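Putative malic enzyme ((S)-malate:NAD+ oxidoreductase (decarboxylating)) (Streptococcus pyogenes, PDB 2A9F) probably catalyses the NAD-dependent oxidative decarboxylation of (S)-malate, using a divalent metal ion such as magnesium or manganese. Local coordinates at residues D82-A96 against D106-E118. Sequence-based numbering, arbitrary orientation.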
ATOM      1  N   ASP A  82     -20.031  -3.399  10.069  1.00 58.86           N
ATOM      2  CA  ASP A  82     -19.226  -2.211   9.830  1.00 59.60           C
ATOM      3  C   ASP A  82     -18.492  -1.932  11.136  1.00 59.25           C
ATOM      4  O   ASP A  82     -19.031  -1.284  12.038  1.00 59.96           O
ATOM      5  CB  ASP A  82     -20.112  -1.027   9.437  1.00 60.35           C
ATOM      6  CG  ASP A  82     -19.337   0.275   9.321  1.00 62.17           C
ATOM      7  OD1 ASP A  82     -18.125   0.241   8.994  1.00 58.51           O
ATOM      8  OD2 ASP A  82     -19.957   1.339   9.548  1.00 64.28           O
ATOM      9  N   ILE A  83     -17.261  -2.442  11.225  1.00 57.72           N
ATOM     10  CA  ILE A  83     -16.436  -2.298  12.411  1.00 55.11           C
ATOM     11  C   ILE A  83     -15.298  -1.303  12.242  1.00 54.50           C
ATOM     12  O   ILE A  83     -14.510  -1.091  13.166  1.00 55.93           O
ATOM     13  CB  ILE A  83     -15.845  -3.646  12.813  1.00 55.52           C
ATOM     14  CG1 ILE A  83     -15.094  -4.263  11.627  1.00 57.46           C
ATOM     15  CG2 ILE A  83     -16.944  -4.575  13.241  1.00 55.76           C
ATOM     16  CD1 ILE A  83     -14.405  -5.592  11.931  1.00 55.29           C
ATOM     17  N   GLY A  84     -15.205  -0.693  11.067  1.00 52.19           N
ATOM     18  CA  GLY A  84     -14.154   0.283  10.837  1.00 52.91           C
ATOM     19  C   GLY A  84     -12.933  -0.283  10.136  1.00 52.87           C
ATOM     20  O   GLY A  84     -12.722  -1.493  10.130  1.00 51.31           O
ATOM     21  N   PRO A  85     -12.106   0.580   9.530  1.00 53.11           N
ATOM     22  CA  PRO A  85     -10.902   0.133   8.823  1.00 52.86           C
ATOM     23  C   PRO A  85      -9.832  -0.585   9.673  1.00 52.58           C
ATOM     24  O   PRO A  85      -9.344  -1.644   9.272  1.00 52.18           O
ATOM     25  CB  PRO A  85     -10.394   1.421   8.158  1.00 52.85           C
ATOM     26  CG  PRO A  85     -10.935   2.521   9.070  1.00 52.97           C
ATOM     27  CD  PRO A  85     -12.315   2.031   9.366  1.00 52.25           C
ATOM     28  N   GLU A  86      -9.468  -0.034  10.830  1.00 50.93           N
ATOM     29  CA  GLU A  86      -8.457  -0.685  11.677  1.00 49.67           C
ATOM     30  C   GLU A  86      -8.829  -2.120  12.050  1.00 48.63           C
ATOM     31  O   GLU A  86      -8.014  -3.035  11.902  1.00 47.95           O
ATOM     32  CB  GLU A  86      -8.200   0.109  12.966  1.00 49.32           C
ATOM     33  CG  GLU A  86      -7.523   1.446  12.756  1.00 51.95           C
ATOM     34  CD  GLU A  86      -8.493   2.614  12.795  1.00 54.70           C
ATOM     35  OE1 GLU A  86      -9.634   2.463  12.303  1.00 54.54           O
ATOM     36  OE2 GLU A  86      -8.105   3.689  13.308  1.00 56.61           O
ATOM     37  N   ALA A  87     -10.058  -2.312  12.531  1.00 48.26           N
ATOM     38  CA  ALA A  87     -10.542  -3.639  12.925  1.00 45.36           C
ATOM     39  C   ALA A  87     -10.565  -4.610  11.744  1.00 43.09           C
ATOM     40  O   ALA A  87     -10.515  -5.825  11.929  1.00 40.96           O
ATOM     41  CB  ALA A  87     -11.937  -3.532  13.534  1.00 45.22           C
ATOM     42  N   ALA A  88     -10.629  -4.069  10.533  1.00 41.21           N
ATOM     43  CA  ALA A  88     -10.657  -4.895   9.339  1.00 41.49           C
ATOM     44  C   ALA A  88      -9.257  -5.411   8.948  1.00 42.05           C
ATOM     45  O   ALA A  88      -9.116  -6.529   8.442  1.00 41.48           O
ATOM     46  CB  ALA A  88     -11.254  -4.101   8.179  1.00 40.65           C
ATOM     47  N   MET A  89      -8.235  -4.598   9.206  1.00 40.55           N
ATOM     48  CA  MET A  89      -6.863  -4.919   8.840  1.00 40.37           C
ATOM     49  C   MET A  89      -6.441  -6.388   9.032  1.00 39.63           C
ATOM     50  O   MET A  89      -5.878  -6.990   8.114  1.00 39.13           O
ATOM     51  CB  MET A  89      -5.902  -3.966   9.560  1.00 39.71           C
ATOM     52  CG  MET A  89      -4.588  -3.702   8.810  1.00 39.38           C
ATOM     53  SD  MET A  89      -4.652  -2.652   7.335  1.00 32.58           S
ATOM     54  CE  MET A  89      -5.730  -3.469   6.341  1.00 31.82           C
ATOM     55  N   PRO A  90      -6.728  -6.990  10.208  1.00 38.44           N
ATOM     56  CA  PRO A  90      -6.351  -8.394  10.434  1.00 37.33           C
ATOM     57  C   PRO A  90      -6.845  -9.291   9.301  1.00 37.81           C
ATOM     58  O   PRO A  90      -6.142 -10.204   8.875  1.00 39.99           O
ATOM     59  CB  PRO A  90      -7.030  -8.729  11.762  1.00 33.22           C
ATOM     60  CG  PRO A  90      -7.005  -7.444  12.462  1.00 32.42           C
ATOM     61  CD  PRO A  90      -7.402  -6.448  11.398  1.00 35.91           C
ATOM     62  N   VAL A  91      -8.053  -9.020   8.817  1.00 37.73           N
ATOM     63  CA  VAL A  91      -8.634  -9.811   7.741  1.00 38.44           C
ATOM     64  C   VAL A  91      -8.016  -9.498   6.369  1.00 40.34           C
ATOM     65  O   VAL A  91      -7.773 -10.400   5.569  1.00 42.84           O
ATOM     66  CB  VAL A  91     -10.160  -9.601   7.669  1.00 37.39           C
ATOM     67  CG1 VAL A  91     -10.744 -10.346   6.477  1.00 34.99           C
ATOM     68  CG2 VAL A  91     -10.799 -10.079   8.953  1.00 33.52           C
ATOM     69  N   MET A  92      -7.750  -8.228   6.099  1.00 41.12           N
ATOM     70  CA  MET A  92      -7.165  -7.854   4.819  1.00 42.14           C
ATOM     71  C   MET A  92      -5.712  -8.332   4.728  1.00 44.17           C
ATOM     72  O   MET A  92      -5.236  -8.726   3.667  1.00 43.90           O
ATOM     73  CB  MET A  92      -7.258  -6.338   4.635  1.00 38.68           C
ATOM     74  CG  MET A  92      -8.694  -5.801   4.821  1.00 34.33           C
ATOM     75  SD  MET A  92      -9.855  -6.648   3.744  1.00 29.92           S
ATOM     76  CE  MET A  92     -10.915  -7.384   4.905  1.00 36.36           C
ATOM     77  N   GLU A  93      -4.989  -8.327   5.831  1.00 46.22           N
ATOM     78  CA  GLU A  93      -3.632  -8.796   5.708  1.00 48.93           C
ATOM     79  C   GLU A  93      -3.616 -10.324   5.727  1.00 48.84           C
ATOM     80  O   GLU A  93      -2.688 -10.952   5.217  1.00 46.10           O
ATOM     81  CB  GLU A  93      -2.727  -8.163   6.770  1.00 50.82           C
ATOM     82  CG  GLU A  93      -3.108  -8.351   8.199  1.00 54.43           C
ATOM     83  CD  GLU A  93      -2.315  -7.404   9.105  1.00 56.71           C
ATOM     84  OE1 GLU A  93      -2.545  -6.173   9.042  1.00 53.13           O
ATOM     85  OE2 GLU A  93      -1.454  -7.891   9.872  1.00 59.05           O
ATOM     86  N   GLY A  94      -4.666 -10.920   6.281  1.00 49.57           N
ATOM     87  CA  GLY A  94      -4.742 -12.368   6.282  1.00 48.71           C
ATOM     88  C   GLY A  94      -4.998 -12.762   4.838  1.00 47.50           C
ATOM     89  O   GLY A  94      -4.400 -13.688   4.284  1.00 46.63           O
ATOM     90  N   LYS A  95      -5.895 -12.009   4.221  1.00 46.39           N
ATOM     91  CA  LYS A  95      -6.251 -12.230   2.840  1.00 45.37           C
ATOM     92  C   LYS A  95      -5.007 -12.085   1.964  1.00 43.39           C
ATOM     93  O   LYS A  95      -4.816 -12.855   1.022  1.00 40.12           O
ATOM     94  CB  LYS A  95      -7.312 -11.216   2.414  1.00 47.78           C
ATOM     95  CG  LYS A  95      -7.991 -11.535   1.087  1.00 50.77           C
ATOM     96  CD  LYS A  95      -9.012 -12.646   1.242  1.00 53.71           C
ATOM     97  CE  LYS A  95      -9.955 -12.705   0.046  1.00 54.47           C
ATOM     98  NZ  LYS A  95     -11.192 -13.456   0.423  1.00 55.66           N
ATOM     99  N   ALA A  96      -4.171 -11.095   2.275  1.00 40.99           N
ATOM    100  CA  ALA A  96      -2.953 -10.859   1.510  1.00 41.20           C
ATOM    101  C   ALA A  96      -1.918 -11.956   1.731  1.00 40.65           C
ATOM    102  O   ALA A  96      -1.105 -12.244   0.844  1.00 40.96           O
ATOM    103  CB  ALA A  96      -2.349  -9.490   1.853  1.00 41.00           C
ATOM    104  N   ASP A 106       2.064 -10.668  -4.606  1.00 40.80           N
ATOM    105  CA  ASP A 106       2.399  -9.733  -3.541  1.00 42.56           C
ATOM    106  C   ASP A 106       1.148  -8.867  -3.351  1.00 43.18           C
ATOM    107  O   ASP A 106       0.730  -8.141  -4.257  1.00 43.19           O
ATOM    108  CB  ASP A 106       3.608  -8.869  -3.941  1.00 43.82           C
ATOM    109  CG  ASP A 106       4.923  -9.680  -4.029  1.00 47.63           C
ATOM    110  OD1 ASP A 106       5.343 -10.281  -2.997  1.00 44.27           O
ATOM    111  OD2 ASP A 106       5.533  -9.706  -5.131  1.00 46.07           O
ATOM    112  N   ALA A 107       0.533  -8.973  -2.180  1.00 42.69           N
ATOM    113  CA  ALA A 107      -0.673  -8.211  -1.889  1.00 42.84           C
ATOM    114  C   ALA A 107      -0.459  -7.331  -0.657  1.00 41.42           C
ATOM    115  O   ALA A 107       0.028  -7.795   0.371  1.00 42.11           O
ATOM    116  CB  ALA A 107      -1.866  -9.172  -1.669  1.00 42.80           C
ATOM    117  N   ILE A 108      -0.833  -6.062  -0.786  1.00 40.54           N
ATOM    118  CA  ILE A 108      -0.716  -5.061   0.266  1.00 39.92           C
ATOM    119  C   ILE A 108      -2.109  -4.820   0.856  1.00 39.09           C
ATOM    120  O   ILE A 108      -3.022  -4.435   0.144  1.00 40.79           O
ATOM    121  CB  ILE A 108      -0.226  -3.680  -0.307  1.00 41.56           C
ATOM    122  CG1 ILE A 108       1.052  -3.837  -1.118  1.00 40.85           C
ATOM    123  CG2 ILE A 108      -0.001  -2.689   0.831  1.00 42.15           C
ATOM    124  CD1 ILE A 108       2.246  -4.254  -0.317  1.00 44.35           C
ATOM    125  N   PRO A 109      -2.299  -5.048   2.161  1.00 40.21           N
ATOM    126  CA  PRO A 109      -3.643  -4.796   2.701  1.00 40.71           C
ATOM    127  C   PRO A 109      -3.823  -3.290   2.950  1.00 41.05           C
ATOM    128  O   PRO A 109      -2.926  -2.639   3.484  1.00 41.52           O
ATOM    129  CB  PRO A 109      -3.650  -5.620   3.983  1.00 39.03           C
ATOM    130  CG  PRO A 109      -2.241  -5.552   4.421  1.00 39.58           C
ATOM    131  CD  PRO A 109      -1.447  -5.721   3.152  1.00 39.98           C
ATOM    132  N   ILE A 110      -4.963  -2.734   2.544  1.00 41.48           N
ATOM    133  CA  ILE A 110      -5.219  -1.302   2.708  1.00 41.83           C
ATOM    134  C   ILE A 110      -6.653  -0.974   3.105  1.00 41.12           C
ATOM    135  O   ILE A 110      -7.606  -1.292   2.377  1.00 39.41           O
ATOM    136  CB  ILE A 110      -4.894  -0.521   1.418  1.00 42.33           C
ATOM    137  CG1 ILE A 110      -3.392  -0.496   1.202  1.00 44.04           C
ATOM    138  CG2 ILE A 110      -5.397   0.900   1.521  1.00 43.95           C
ATOM    139  CD1 ILE A 110      -2.976   0.175  -0.087  1.00 47.37           C
ATOM    140  N   VAL A 111      -6.799  -0.321   4.255  1.00 39.77           N
ATOM    141  CA  VAL A 111      -8.124   0.047   4.745  1.00 41.16           C
ATOM    142  C   VAL A 111      -8.277   1.555   4.834  1.00 41.19           C
ATOM    143  O   VAL A 111      -7.455   2.229   5.428  1.00 42.46           O
ATOM    144  CB  VAL A 111      -8.394  -0.567   6.135  1.00 41.59           C
ATOM    145  CG1 VAL A 111      -8.570  -2.062   6.013  1.00 38.27           C
ATOM    146  CG2 VAL A 111      -7.248  -0.235   7.088  1.00 38.99           C
ATOM    147  N   LEU A 112      -9.327   2.093   4.232  1.00 43.02           N
ATOM    148  CA  LEU A 112      -9.545   3.539   4.285  1.00 44.12           C
ATOM    149  C   LEU A 112     -10.788   3.879   5.096  1.00 45.42           C
ATOM    150  O   LEU A 112     -11.788   3.157   5.023  1.00 44.51           O
ATOM    151  CB  LEU A 112      -9.691   4.102   2.874  1.00 44.50           C
ATOM    152  CG  LEU A 112      -9.724   3.138   1.677  1.00 42.91           C
ATOM    153  CD1 LEU A 112     -11.046   3.253   0.943  1.00 41.92           C
ATOM    154  CD2 LEU A 112      -8.601   3.490   0.738  1.00 39.91           C
ATOM    155  N   ASP A 113     -10.736   4.948   5.889  1.00 47.10           N
ATOM    156  CA  ASP A 113     -11.930   5.327   6.653  1.00 49.67           C
ATOM    157  C   ASP A 113     -12.711   6.403   5.904  1.00 48.72           C
ATOM    158  O   ASP A 113     -12.478   7.596   6.068  1.00 46.47           O
ATOM    159  CB  ASP A 113     -11.599   5.825   8.073  1.00 53.07           C
ATOM    160  CG  ASP A 113     -10.725   7.064   8.077  1.00 56.55           C
ATOM    161  OD1 ASP A 113     -10.652   7.750   9.124  1.00 56.58           O
ATOM    162  OD2 ASP A 113     -10.105   7.345   7.028  1.00 61.97           O
ATOM    163  N   THR A 114     -13.617   5.945   5.052  1.00 46.97           N
ATOM    164  CA  THR A 114     -14.481   6.804   4.270  1.00 49.02           C
ATOM    165  C   THR A 114     -15.521   5.822   3.795  1.00 50.26           C
ATOM    166  O   THR A 114     -15.166   4.733   3.330  1.00 52.15           O
ATOM    167  CB  THR A 114     -13.799   7.391   3.014  1.00 49.30           C
ATOM    168  OG1 THR A 114     -13.649   6.363   2.024  1.00 51.40           O
ATOM    169  CG2 THR A 114     -12.450   7.966   3.343  1.00 47.99           C
ATOM    170  N   LYS A 115     -16.792   6.177   3.927  1.00 49.06           N
ATOM    171  CA  LYS A 115     -17.863   5.296   3.482  1.00 51.46           C
ATOM    172  C   LYS A 115     -18.546   5.956   2.293  1.00 54.36           C
ATOM    173  O   LYS A 115     -19.542   5.454   1.756  1.00 55.19           O
ATOM    174  CB  LYS A 115     -18.873   5.079   4.603  1.00 50.63           C
ATOM    175  CG  LYS A 115     -18.284   4.484   5.855  1.00 48.38           C
ATOM    176  CD  LYS A 115     -19.383   4.069   6.792  1.00 47.12           C
ATOM    177  CE  LYS A 115     -18.834   3.326   7.964  1.00 44.32           C
ATOM    178  NZ  LYS A 115     -18.028   4.234   8.783  1.00 44.51           N
ATOM    179  N   ASP A 116     -18.002   7.101   1.901  1.00 56.47           N
ATOM    180  CA  ASP A 116     -18.519   7.863   0.777  1.00 58.35           C
ATOM    181  C   ASP A 116     -18.100   7.151  -0.518  1.00 57.83           C
ATOM    182  O   ASP A 116     -16.924   7.142  -0.870  1.00 58.98           O
ATOM    183  CB  ASP A 116     -17.939   9.287   0.827  1.00 60.22           C
ATOM    184  CG  ASP A 116     -18.564  10.219  -0.198  1.00 62.94           C
ATOM    185  OD1 ASP A 116     -19.736  10.627  -0.003  1.00 62.60           O
ATOM    186  OD2 ASP A 116     -17.878  10.537  -1.200  1.00 63.92           O
ATOM    187  N   THR A 117     -19.060   6.552  -1.213  1.00 57.52           N
ATOM    188  CA  THR A 117     -18.789   5.842  -2.461  1.00 58.42           C
ATOM    189  C   THR A 117     -17.931   6.663  -3.407  1.00 58.73           C
ATOM    190  O   THR A 117     -16.886   6.222  -3.874  1.00 58.42           O
ATOM    191  CB  THR A 117     -20.100   5.494  -3.209  1.00 59.15           C
ATOM    192  OG1 THR A 117     -20.810   4.486  -2.485  1.00 60.30           O
ATOM    193  CG2 THR A 117     -19.809   4.986  -4.608  1.00 59.96           C
ATOM    194  N   GLU A 118     -18.392   7.872  -3.684  1.00 61.15           N
ATOM    195  CA  GLU A 118     -17.704   8.769  -4.594  1.00 61.15           C
ATOM    196  C   GLU A 118     -16.209   8.895  -4.324  1.00 60.44           C
ATOM    197  O   GLU A 118     -15.403   8.738  -5.236  1.00 61.41           O
ATOM    198  CB  GLU A 118     -18.368  10.150  -4.548  1.00 62.25           C
ATOM    199  CG  GLU A 118     -18.086  10.991  -5.760  1.00 61.72           C
ATOM    200  CD  GLU A 118     -18.201  10.182  -7.028  1.00 63.87           C
ATOM    201  OE1 GLU A 118     -19.262   9.553  -7.243  1.00 63.03           O
ATOM    202  OE2 GLU A 118     -17.221  10.165  -7.802  1.00 65.61           O
TER
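Pro109, a proline in the outermost strand of its sheet within this chain, lies with its ring against the backbone of helix 85-96: Pro109 CB sits 3.5 Å from Met92 C, while Pro109 CG comes 3.5 Å from Glu93 CB. Helix and strand run nearly antiparallel, at 167° with the axes 7.2 Å apart, close enough for strand side chains to touch helix backbone. Ala107, Pro109 and Val111, every second residue, face the helix. At the strand's start two methyls meet, Ala96 CB and Ala107 CB being 3.6 Å apart. Toward its end Val111 packs against Pro85 and Met89: Val111 CB is 3.5 Å from Pro85 CB, and Met89 SD lies 3.6 Å from Val111 CG2. Bends at chi2 (73°) and chi3 (-59°) fold the Met89 chain back toward the strand. Met92 sets CB against Pro109, yet its end leads away from the strand, and the side chain also touches Val70, Ser72 and Asp138. Glu93 likewise gives the contact its CB, its carboxylate being bound by the backbone N of Lys21. Farther along, Pro85 CG rests 3.5 Å from Asp113 CB. Lys95, the predicted proton acceptor, points elsewhere and pairs with Asp162. The arrangement is the returning half of a beta-alpha-beta crossover, strand 67-72, helix 85-102, strand 106-111, in the N-terminal domain of a malic enzyme, with the helix bordering the magnesium site.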